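Local coordinates for protein phenylalanyl-tRNA synthetase beta chain (Pyrococcus horikoshii, PDB 2CXI) that forms, with the alpha subunit, the tetrameric ligase that joins L-phenylalanine to tRNA(Phe) at the expense of ATP, this N-terminal fragment including the B3/4 editing and B5 domains, at residues E177-L180 against E181-K185; R187-G190 against H191-K194; E305-K309 against M310-V314; I338-D341 against V342-Y346; R17-S20 against I21-E25. All coordinates share one frame; numbering follows the deposited sequence.

Interaction 1: E177-L180 against E181-K185; sequences EEIL and EKHEK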
# COMPACT_ATOMS: atom_id res chain seq x y z
N GLU A 177 8.79 -30.95 6.38
CA GLU A 177 8.89 -32.38 6.61
C GLU A 177 10.27 -32.84 7.11
O GLU A 177 10.36 -33.51 8.14
CB GLU A 177 8.50 -33.11 5.32
CG GLU A 177 7.06 -33.54 5.32
CD GLU A 177 6.79 -34.41 6.53
OE1 GLU A 177 5.94 -34.03 7.37
OE2 GLU A 177 7.48 -35.45 6.67
N GLU A 178 11.32 -32.42 6.41
CA GLU A 178 12.70 -32.76 6.78
C GLU A 178 13.08 -32.18 8.13
O GLU A 178 13.84 -32.81 8.87
CB GLU A 178 13.69 -32.28 5.72
CG GLU A 178 13.48 -32.92 4.37
CD GLU A 178 14.45 -32.44 3.30
OE1 GLU A 178 14.71 -31.21 3.18
OE2 GLU A 178 14.92 -33.31 2.53
N ILE A 179 12.59 -30.98 8.43
CA ILE A 179 12.87 -30.38 9.73
C ILE A 179 12.26 -31.21 10.86
O ILE A 179 12.94 -31.50 11.86
CB ILE A 179 12.40 -28.90 9.79
CG1 ILE A 179 13.11 -28.04 8.71
CG2 ILE A 179 12.65 -28.32 11.19
CD1 ILE A 179 12.54 -26.56 8.59
N LEU A 180 10.99 -31.61 10.72
CA LEU A 180 10.34 -32.48 11.73
C LEU A 180 11.11 -33.77 11.95
O LEU A 180 11.26 -34.24 13.07
CB LEU A 180 8.90 -32.78 11.36
CG LEU A 180 7.92 -31.60 11.36
CD1 LEU A 180 6.52 -32.10 11.46
CD2 LEU A 180 8.21 -30.67 12.56
N GLU A 181 11.65 -34.31 10.86
CA GLU A 181 12.42 -35.56 10.88
C GLU A 181 13.82 -35.40 11.47
O GLU A 181 14.22 -36.15 12.35
CB GLU A 181 12.47 -36.11 9.45
CG GLU A 181 13.01 -37.52 9.31
CD GLU A 181 13.55 -37.79 7.90
OE1 GLU A 181 13.19 -37.06 6.94
OE2 GLU A 181 14.37 -38.74 7.76
N LYS A 182 14.57 -34.41 11.00
CA LYS A 182 16.00 -34.25 11.31
C LYS A 182 16.37 -33.34 12.47
O LYS A 182 17.37 -33.57 13.15
CB LYS A 182 16.74 -33.72 10.07
CG LYS A 182 16.70 -34.67 8.89
CD LYS A 182 17.60 -35.88 9.17
CE LYS A 182 16.89 -37.17 8.82
NZ LYS A 182 16.57 -37.21 7.36
N HIS A 183 15.63 -32.25 12.66
CA HIS A 183 15.98 -31.30 13.72
C HIS A 183 15.63 -31.88 15.09
O HIS A 183 14.58 -32.50 15.26
CB HIS A 183 15.22 -29.96 13.53
CG HIS A 183 15.86 -28.83 14.24
ND1 HIS A 183 15.78 -28.68 15.61
CD2 HIS A 183 16.65 -27.82 13.79
CE1 HIS A 183 16.48 -27.62 15.97
NE2 HIS A 183 17.01 -27.08 14.89
N GLU A 184 16.50 -31.69 16.06
CA GLU A 184 16.20 -32.20 17.41
C GLU A 184 14.86 -31.67 18.00
O GLU A 184 14.16 -32.41 18.69
CB GLU A 184 17.35 -31.92 18.37
CG GLU A 184 17.44 -30.47 18.81
CD GLU A 184 18.66 -30.20 19.67
OE1 GLU A 184 19.00 -29.00 19.84
OE2 GLU A 184 19.27 -31.19 20.16
N LYS A 185 14.49 -30.43 17.68
CA LYS A 185 13.21 -29.87 18.17
C LYS A 185 12.06 -30.39 17.32
O LYS A 185 10.90 -30.43 17.75
CB LYS A 185 13.26 -28.33 18.17
CG LYS A 185 14.23 -27.73 19.17
CD LYS A 185 13.86 -28.11 20.59
CE LYS A 185 14.88 -27.54 21.56
NZ LYS A 185 15.09 -28.46 22.70

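Interaction 2: R187-G190 against H191-K194; sequences REYG and HLIK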
# COMPACT_ATOMS: atom_id res chain seq x y z
N ARG A 187 12.04 -33.62 16.28
CA ARG A 187 11.80 -34.94 16.88
C ARG A 187 11.04 -34.76 18.19
O ARG A 187 10.07 -35.49 18.47
CB ARG A 187 13.14 -35.65 17.16
CG ARG A 187 13.94 -36.04 15.91
CD ARG A 187 15.26 -36.82 16.20
NE ARG A 187 16.37 -36.25 15.41
CZ ARG A 187 17.47 -35.65 15.90
NH1 ARG A 187 17.68 -35.55 17.21
NH2 ARG A 187 18.38 -35.17 15.06
N GLU A 188 11.47 -33.79 18.98
CA GLU A 188 10.91 -33.53 20.30
C GLU A 188 9.46 -33.06 20.26
O GLU A 188 8.65 -33.56 21.04
CB GLU A 188 11.80 -32.56 21.08
CG GLU A 188 11.44 -32.42 22.55
CD GLU A 188 12.31 -31.44 23.30
OE1 GLU A 188 13.33 -30.99 22.75
OE2 GLU A 188 11.97 -31.11 24.46
N TYR A 189 9.12 -32.14 19.34
CA TYR A 189 7.83 -31.48 19.32
C TYR A 189 6.95 -31.76 18.11
O TYR A 189 5.77 -31.37 18.09
CB TYR A 189 8.03 -29.97 19.45
CG TYR A 189 8.61 -29.56 20.78
CD1 TYR A 189 7.83 -29.66 21.95
CD2 TYR A 189 9.91 -29.07 20.88
CE1 TYR A 189 8.34 -29.27 23.18
CE2 TYR A 189 10.44 -28.70 22.14
CZ TYR A 189 9.64 -28.79 23.27
OH TYR A 189 10.10 -28.41 24.51
N GLY A 190 7.49 -32.45 17.12
CA GLY A 190 6.76 -32.69 15.86
C GLY A 190 5.41 -33.36 15.92
O GLY A 190 4.56 -33.14 15.04
N HIS A 191 5.20 -34.21 16.93
CA HIS A 191 3.95 -34.96 17.07
C HIS A 191 2.76 -34.02 17.25
O HIS A 191 1.62 -34.40 16.92
CB HIS A 191 4.03 -35.94 18.24
CG HIS A 191 4.07 -35.27 19.58
ND1 HIS A 191 2.95 -35.09 20.36
CD2 HIS A 191 5.10 -34.76 20.29
CE1 HIS A 191 3.29 -34.50 21.49
NE2 HIS A 191 4.59 -34.28 21.47
N LEU A 192 3.05 -32.79 17.71
CA LEU A 192 2.00 -31.76 17.92
C LEU A 192 1.32 -31.33 16.63
O LEU A 192 0.18 -30.85 16.65
CB LEU A 192 2.57 -30.53 18.65
CG LEU A 192 3.13 -30.77 20.07
CD1 LEU A 192 3.75 -29.49 20.66
CD2 LEU A 192 2.07 -31.31 21.01
N ILE A 193 2.03 -31.52 15.52
CA ILE A 193 1.60 -31.06 14.18
C ILE A 193 1.76 -32.07 13.03
O ILE A 193 1.10 -31.92 12.00
CB ILE A 193 2.32 -29.71 13.79
CG1 ILE A 193 3.83 -29.91 13.61
CG2 ILE A 193 2.00 -28.56 14.81
CD1 ILE A 193 4.53 -28.72 12.98
N LYS A 194 2.64 -33.06 13.18
CA LYS A 194 3.05 -33.91 12.04
C LYS A 194 1.94 -34.62 11.26
O LYS A 194 2.11 -34.87 10.06
CB LYS A 194 4.15 -34.90 12.42
CG LYS A 194 3.73 -35.97 13.45
CD LYS A 194 4.30 -37.31 13.04
CE LYS A 194 3.90 -38.43 14.00
NZ LYS A 194 4.88 -38.42 15.11

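Interaction 3: E305-K309 against M310-V314; sequences ELLEK and MMYEV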
# COMPACT_ATOMS: atom_id res chain seq x y z
N GLU A 305 -3.71 -0.62 52.26
CA GLU A 305 -2.27 -0.48 52.19
C GLU A 305 -1.59 -1.81 51.89
O GLU A 305 -0.60 -1.85 51.18
CB GLU A 305 -1.71 0.02 53.52
CG GLU A 305 -2.08 1.46 53.88
CD GLU A 305 -1.36 1.88 55.14
OE1 GLU A 305 -2.03 2.16 56.18
OE2 GLU A 305 -0.11 1.90 55.10
N LEU A 306 -2.09 -2.89 52.47
CA LEU A 306 -1.53 -4.22 52.20
C LEU A 306 -1.77 -4.64 50.73
O LEU A 306 -0.86 -5.12 50.07
CB LEU A 306 -2.11 -5.26 53.15
CG LEU A 306 -1.67 -5.17 54.62
CD1 LEU A 306 -2.37 -6.25 55.40
CD2 LEU A 306 -0.14 -5.27 54.84
N LEU A 307 -3.00 -4.43 50.24
CA LEU A 307 -3.31 -4.76 48.84
C LEU A 307 -2.55 -3.89 47.83
O LEU A 307 -2.20 -4.36 46.75
CB LEU A 307 -4.81 -4.65 48.60
CG LEU A 307 -5.67 -5.72 49.30
CD1 LEU A 307 -7.12 -5.31 49.14
CD2 LEU A 307 -5.44 -7.10 48.71
N GLU A 308 -2.28 -2.63 48.18
CA GLU A 308 -1.41 -1.80 47.33
C GLU A 308 0.04 -2.33 47.21
O GLU A 308 0.63 -2.18 46.16
CB GLU A 308 -1.45 -0.32 47.74
CG GLU A 308 -2.82 0.31 47.49
CD GLU A 308 -2.91 1.76 47.94
OE1 GLU A 308 -2.21 2.13 48.89
OE2 GLU A 308 -3.70 2.52 47.33
N LYS A 309 0.59 -2.93 48.27
CA LYS A 309 1.88 -3.63 48.20
C LYS A 309 1.84 -4.88 47.32
O LYS A 309 2.87 -5.37 46.95
CB LYS A 309 2.36 -4.06 49.60
CG LYS A 309 2.80 -2.93 50.51
CD LYS A 309 3.08 -3.44 51.93
CE LYS A 309 3.35 -2.25 52.86
NZ LYS A 309 3.91 -2.71 54.18
N MSE A 310 0.64 -5.39 47.04
CA MSE A 310 0.44 -6.60 46.22
C MSE A 310 0.03 -6.23 44.79
O MSE A 310 -0.38 -7.08 44.00
CB MSE A 310 -0.59 -7.52 46.88
CG MSE A 310 -0.17 -7.94 48.28
SE MSE A 310 1.61 -8.92 48.18
CE MSE A 310 1.06 -10.59 47.24
N MSE A 311 0.18 -4.95 44.49
CA MSE A 311 0.02 -4.39 43.14
C MSE A 311 -1.43 -4.18 42.75
O MSE A 311 -1.75 -4.11 41.54
CB MSE A 311 0.77 -5.20 42.08
CG MSE A 311 2.27 -5.35 42.38
SE MSE A 311 3.25 -6.22 40.96
CE MSE A 311 2.43 -7.80 40.99
N TYR A 312 -2.31 -4.01 43.74
CA TYR A 312 -3.71 -3.71 43.43
C TYR A 312 -3.99 -2.22 43.48
O TYR A 312 -3.45 -1.51 44.31
CB TYR A 312 -4.72 -4.36 44.40
CG TYR A 312 -4.82 -5.86 44.40
CD1 TYR A 312 -5.84 -6.53 43.68
CD2 TYR A 312 -3.95 -6.62 45.18
CE1 TYR A 312 -5.94 -7.92 43.71
CE2 TYR A 312 -4.05 -8.02 45.21
CZ TYR A 312 -5.04 -8.65 44.51
OH TYR A 312 -5.13 -10.02 44.57
N GLU A 313 -4.90 -1.77 42.61
CA GLU A 313 -5.57 -0.52 42.85
C GLU A 313 -6.77 -0.81 43.71
O GLU A 313 -7.44 -1.81 43.52
CB GLU A 313 -6.02 0.17 41.55
CG GLU A 313 -6.81 1.44 41.80
CD GLU A 313 -7.36 2.03 40.52
OE1 GLU A 313 -6.56 2.63 39.78
OE2 GLU A 313 -8.57 1.87 40.27
N VAL A 314 -7.02 0.06 44.69
CA VAL A 314 -8.05 -0.21 45.70
C VAL A 314 -8.89 1.06 45.91
O VAL A 314 -8.35 2.11 46.25
CB VAL A 314 -7.42 -0.58 47.09
CG1 VAL A 314 -8.52 -0.88 48.10
CG2 VAL A 314 -6.41 -1.75 46.99
O HOH W 1 -5.00 2.22 45.17

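Interaction 4: I338-D341 against V342-Y346; sequences ILED and VLIAY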
# COMPACT_ATOMS: atom_id res chain seq x y z
N ILE A 338 -8.02 -12.97 47.11
CA ILE A 338 -7.72 -11.65 47.67
C ILE A 338 -7.21 -11.82 49.10
O ILE A 338 -6.24 -11.18 49.51
CB ILE A 338 -8.94 -10.72 47.64
CG1 ILE A 338 -9.63 -10.73 46.24
CG2 ILE A 338 -8.52 -9.30 48.03
CD1 ILE A 338 -8.62 -10.42 45.02
N LEU A 339 -7.91 -12.68 49.86
CA LEU A 339 -7.52 -12.94 51.25
C LEU A 339 -6.09 -13.46 51.35
O LEU A 339 -5.32 -13.04 52.24
CB LEU A 339 -8.50 -13.96 51.89
CG LEU A 339 -8.12 -14.53 53.28
CD1 LEU A 339 -7.94 -13.43 54.33
CD2 LEU A 339 -9.20 -15.58 53.72
N GLU A 340 -5.72 -14.36 50.45
CA GLU A 340 -4.34 -14.89 50.43
C GLU A 340 -3.32 -13.78 50.24
O GLU A 340 -2.29 -13.75 50.91
CB GLU A 340 -4.18 -15.94 49.32
CG GLU A 340 -2.99 -16.87 49.49
CD GLU A 340 -3.13 -17.78 50.72
OE1 GLU A 340 -4.27 -18.02 51.18
OE2 GLU A 340 -2.11 -18.27 51.23
N ASP A 341 -3.59 -12.85 49.34
CA ASP A 341 -2.61 -11.77 49.07
C ASP A 341 -2.47 -10.83 50.28
O ASP A 341 -1.39 -10.33 50.56
CB ASP A 341 -2.99 -10.96 47.82
CG ASP A 341 -2.66 -11.69 46.52
OD1 ASP A 341 -1.91 -12.69 46.57
OD2 ASP A 341 -3.09 -11.30 45.41
N VAL A 342 -3.58 -10.57 50.96
CA VAL A 342 -3.54 -9.80 52.24
C VAL A 342 -2.64 -10.49 53.29
O VAL A 342 -1.82 -9.82 53.96
CB VAL A 342 -4.97 -9.55 52.81
CG1 VAL A 342 -4.93 -8.88 54.21
CG2 VAL A 342 -5.77 -8.65 51.86
N LEU A 343 -2.79 -11.82 53.41
CA LEU A 343 -2.01 -12.60 54.37
C LEU A 343 -0.55 -12.56 53.99
O LEU A 343 0.29 -12.37 54.84
CB LEU A 343 -2.51 -14.06 54.47
CG LEU A 343 -3.91 -14.28 55.03
CD1 LEU A 343 -4.34 -15.76 54.94
CD2 LEU A 343 -4.05 -13.76 56.48
N ILE A 344 -0.26 -12.69 52.70
CA ILE A 344 1.11 -12.59 52.22
C ILE A 344 1.74 -11.24 52.54
O ILE A 344 2.85 -11.18 53.09
CB ILE A 344 1.18 -12.86 50.68
CG1 ILE A 344 0.78 -14.30 50.34
CG2 ILE A 344 2.57 -12.50 50.17
CD1 ILE A 344 0.66 -14.55 48.82
N ALA A 345 1.04 -10.16 52.18
CA ALA A 345 1.51 -8.77 52.38
C ALA A 345 1.71 -8.41 53.84
O ALA A 345 2.60 -7.62 54.19
CB ALA A 345 0.57 -7.77 51.74
N TYR A 346 0.83 -8.95 54.68
CA TYR A 346 0.97 -8.87 56.14
C TYR A 346 2.40 -9.28 56.60
O TYR A 346 2.87 -8.81 57.62
CB TYR A 346 -0.12 -9.72 56.82
CG TYR A 346 -0.31 -9.43 58.30
CD1 TYR A 346 0.07 -10.37 59.28
CD2 TYR A 346 -0.82 -8.22 58.73
CE1 TYR A 346 -0.09 -10.09 60.65
CE2 TYR A 346 -0.98 -7.94 60.08
CZ TYR A 346 -0.62 -8.86 61.03
OH TYR A 346 -0.79 -8.54 62.37

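Interaction 5: R17-S20 against I21-E25; sequences RSFS and IEEWE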
# COMPACT_ATOMS: atom_id res chain seq x y z
N ARG A 17 18.81 -1.01 43.92
CA ARG A 17 19.51 -0.94 45.24
C ARG A 17 20.25 -2.25 45.36
O ARG A 17 19.77 -3.23 44.79
CB ARG A 17 18.42 -1.09 46.30
CG ARG A 17 18.39 -0.13 47.31
CD ARG A 17 17.07 -0.17 48.04
NE ARG A 17 16.24 0.89 47.52
CZ ARG A 17 15.40 1.59 48.25
NH1 ARG A 17 15.26 1.31 49.55
NH2 ARG A 17 14.68 2.53 47.67
N SER A 18 21.32 -2.32 46.15
CA SER A 18 21.94 -3.62 46.41
C SER A 18 21.66 -4.07 47.86
O SER A 18 21.23 -3.29 48.71
CB SER A 18 23.45 -3.67 46.09
OG SER A 18 24.11 -2.70 46.83
N PHE A 19 21.86 -5.37 48.08
CA PHE A 19 21.56 -6.00 49.37
C PHE A 19 22.60 -7.06 49.66
O PHE A 19 23.14 -7.70 48.75
CB PHE A 19 20.19 -6.66 49.38
CG PHE A 19 19.07 -5.79 48.92
CD1 PHE A 19 18.33 -5.04 49.84
CD2 PHE A 19 18.74 -5.72 47.57
CE1 PHE A 19 17.27 -4.23 49.41
CE2 PHE A 19 17.69 -4.90 47.15
CZ PHE A 19 16.97 -4.16 48.08
N SER A 20 22.89 -7.28 50.95
CA SER A 20 23.76 -8.43 51.26
C SER A 20 23.07 -9.76 50.96
O SER A 20 21.84 -9.82 50.76
CB SER A 20 24.17 -8.41 52.72
OG SER A 20 23.01 -8.57 53.50
N ILE A 21 23.87 -10.83 50.90
CA ILE A 21 23.33 -12.17 50.79
C ILE A 21 22.37 -12.48 51.96
O ILE A 21 21.29 -13.08 51.77
CB ILE A 21 24.46 -13.23 50.71
CG1 ILE A 21 25.29 -13.04 49.42
CG2 ILE A 21 23.86 -14.63 50.82
CD1 ILE A 21 24.48 -13.21 48.09
N GLU A 22 22.73 -12.03 53.16
CA GLU A 22 21.87 -12.25 54.32
C GLU A 22 20.51 -11.54 54.16
O GLU A 22 19.48 -12.09 54.52
CB GLU A 22 22.58 -11.85 55.63
CG GLU A 22 21.66 -11.91 56.85
CD GLU A 22 22.39 -11.71 58.18
OE1 GLU A 22 23.62 -11.68 58.20
OE2 GLU A 22 21.71 -11.56 59.19
N GLU A 23 20.50 -10.33 53.61
CA GLU A 23 19.24 -9.61 53.32
C GLU A 23 18.43 -10.27 52.17
O GLU A 23 17.19 -10.30 52.21
CB GLU A 23 19.54 -8.16 52.96
CG GLU A 23 19.99 -7.32 54.17
CD GLU A 23 20.46 -5.93 53.81
OE1 GLU A 23 21.09 -5.77 52.75
OE2 GLU A 23 20.23 -5.00 54.62
N TRP A 24 19.14 -10.82 51.19
CA TRP A 24 18.53 -11.55 50.05
C TRP A 24 17.69 -12.73 50.49
O TRP A 24 16.70 -13.09 49.84
CB TRP A 24 19.59 -11.94 49.00
CG TRP A 24 19.71 -10.86 47.90
CD1 TRP A 24 20.74 -9.98 47.69
CD2 TRP A 24 18.71 -10.55 46.92
NE1 TRP A 24 20.46 -9.15 46.62
CE2 TRP A 24 19.20 -9.45 46.15
CE3 TRP A 24 17.42 -11.04 46.66
CZ2 TRP A 24 18.47 -8.89 45.09
CZ3 TRP A 24 16.68 -10.48 45.59
CH2 TRP A 24 17.22 -9.40 44.84
N GLU A 25 18.06 -13.30 51.63
CA GLU A 25 17.33 -14.42 52.21
C GLU A 25 15.93 -14.00 52.52
O GLU A 25 15.03 -14.78 52.31
CB GLU A 25 17.99 -14.88 53.52
CG GLU A 25 19.36 -15.48 53.31
CD GLU A 25 19.34 -16.91 52.83
OE1 GLU A 25 18.27 -17.56 52.86
OE2 GLU A 25 20.40 -17.39 52.41

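Interaction 1: E177-L180 against E181-K185
Ile179 and His183 lie side by side and point the same way at the last turn of helix 176-182, with CG2 of Ile179 3.8 Å from CB of His183. The isoleucine presents this methyl because CG2 stands anti to its backbone N, whereas CG1 swings beside that N (chi1 -60°) and leads CD1 away from the histidine. His183 has CG anti to the backbone N (chi1 -160°), which carries the imidazole past the helix end. There ND1 accepts the amide of Lys185 at 3.0 Å from Lys185 N, in a nearly straight bond (163°) that lies in the ring plane. The other ring nitrogen, NE2, is bonded to the carbonyl of Leu168, so both ring nitrogens are engaged, which restrains the rotation of the ring. The backbone keeps its helical bonds: His183 N donates to Ile179 O at 2.9 Å, and Lys182 N to Glu178 O at 2.8 Å. On the exposed side, Lys182 folds its chain back at chi2, chi3 and chi4, and its NZ comes to 2.7 Å from OE2 of the extended Glu181. In this salt bridge the ammonium meets OE2 from above the carboxylate plane. On the inner side Ile179 and Leu180 rest on Met212 of strand 209-212. His183 ends helix 176-182 and, through ND1 accepting from Lys185 N, N-caps helix 184-189: the arrangement is that of a helix-to-helix junction in the B3/4 domain.

Interaction 2: R187-G190 against H191-K194
The C-terminal end of helix 184-189, in the B3/4 domain, continues into a run of overlapping turns in which Leu192 folds back over Tyr189 and Lys194 over Gly190. Leu192 N donates to Tyr189 O at 3.1 Å, from above the carbonyl plane, and the leucine side chain follows its amide: with CG beside the backbone N (chi1 -62°), CG itself lies 3.4 Å from Tyr189 O. From there CD1 of Leu192 reaches obliquely toward the tyrosine ring, 4.3 Å from its CD1, a loose apolar touch. Gly190 O is held by two amides. Lys194 N, at 2.7 Å from that oxygen, comes almost straight down the C=O direction (171°), while Ile193 N, at 3.0 Å from the same atom, approaches from well above the plane. The backbone turn also brings CB of Lys194 to 3.2 Å from Gly190 O, and CG, set between the backbone N and the carbonyl carbon (chi1 65°), turns back over the glycine to 3.4 Å from the same Gly190 O. Ile193 and Lys194 also touch Leu180 of helix 176-182, and Ile193 meets Tyr199 and Pro200 of strand 199-204. The arrangement is one of consecutive turns, with Gly190 O shared by an i+3 and an i+4 amide, leading from helix 184-189 into the loop before strand 199-204 of the B3/4 domain.

Interaction 3: E305-K309 against M310-V314
Met310 opens the turn that ends helix 300-309 in a Schellman motif of the B5 domain, Met310 N donating to Leu307 O at 3.0 Å. The residue is a selenomethionine, and its chain, bent at chi2 and chi3, leads SE away from the helix end toward Tyr348 and helix 335-346, although CG stays close to Leu306 O. Met311 follows as the C-prime residue, with the positive phi (79°) expected of that position, where the helix ends; its N bonds to Glu308 O at 3.3 Å, from above the carbonyl plane, while its side chain departs toward Trp71 and Gln68 of helix 62-72. Tyr312 completes the motif. Its N donates to Leu307 O at 3.0 Å, and this carbonyl thereby accepts two amides, those of Met310 and Tyr312, from opposite faces of its plane. The same oxygen also sits at the edge of the tyrosine ring, near its plane, 3.3 Å from Tyr312 CD2. Leu307 and Tyr312 cross at a slant, with CD2 of the leucine 3.9 Å from CD2 of the ring, and the hydroxyl is hydrogen-bonded to OD2 of Asp341, a predicted magnesium ligand. Tyr312 O, by contrast, is buried here with no polar partner. Strand 313-317 then begins, and Val314 turns back toward the helix: CG2, beside the backbone N, packs on Leu307 CB at 3.7 Å. A water links the helix to the start of the strand, donating to Glu308 OE2 at 2.5 Å and accepting from Val314 N at 3.0 Å.

Interaction 4: I338-D341 against V342-Y346
Asp341 and Ile344 lie side by side on one flank of helix 335-346, both pointing the same way, so that the isoleucine tip CD1 comes 3.9 Å from the carboxylate oxygen OD1. The isoleucine gets there because CG1 is placed beside its backbone N (chi1 -66°) and trails back along the helix, passing 3.2 Å from Glu340 O on the way. The other carboxylate oxygen, OD2, is shared by the Tyr312 hydroxyl and, in a salt bridge, Arg329, two partners that limit the rotation of the carboxylate. On another flank the Leu339 side chain, its CG anti to the backbone N (chi1 170°), passes diagonally over that of Leu343, CD1 of Leu339 meeting CG of Leu343 at 4.2 Å. Regular i to i+4 bonds underlie both pairs, among them Ile344 N to Glu340 O at 2.9 Å. Leu339 and Leu343 also touch Ser294 of helix 287-294. Glu340 and Asp341 are predicted, with Asp331 and Asp337, to bind magnesium together with the alpha subunit, and the arrangement is that of a helix of the B5 domain packed on helices 287-294 and 300-309 and carrying part of this predicted magnesium site.

Interaction 5: R17-S20 against I21-E25
A capping box starts helix 21-30: Ser20 at the N-cap and Glu23 three residues on exchange bonds between side chain and backbone. Ser20 OG accepts from Glu23 N at 3.1 Å, which its torsion allows by setting OG between the backbone N and the carbonyl carbon (chi1 64°). In return the extended Glu23 side chain reaches back so that OE1 takes the amide of Ser20, 3.0 Å from Ser20 N, on the anti side of the carboxylate and 20° out of its plane. The same OE1 lies at the edge of the Phe19 ring, 4.1 Å from Phe19 CD1, with the ring and carboxylate planes steeply inclined to one another. The first i to i+4 helical bond runs from Trp24 N to Ser20 O, at 2.9 Å. The loop between helices 8-15 and 21-30 also sets Phe19 against Trp24. The two form a T-shaped pair, the phenylalanine edge directed at the indole face, with 5.5 Å between the centroids of the Phe19 ring and the Trp24 five-membered ring and 81° between the planes. Phe19 CD2 comes to 4.0 Å from Trp24 CE2. The indole lies against helix 8-15: NE1 donates to Glu12 OE2, which also receives the Phe19 amide, and the ring packs on Leu11 and Ile15, while Phe47 makes a further edge-to-face contact with it.

From the N terminus, interaction 5 comes first, starting helix 21-30 after the loop that follows helix 8-15. Interactions 1 and 2 follow in the B3/4 domain at the two ends of helix 184-189, their centres about 9 Å apart; they touch where Leu180 packs on Ile193 and Lys194. Interactions 3 and 4 lie in the B5 domain, about 10 Å between centres, and meet through the Tyr312-Asp341 pair and through Leu307 on Val342, tying helix 300-309 to helix 335-346. Each contact closes only a local turn; all five run in series, none nested or crossed. Interactions 1 and 3 stand about 48 Å apart between centres, on opposite sides of the chain's centre.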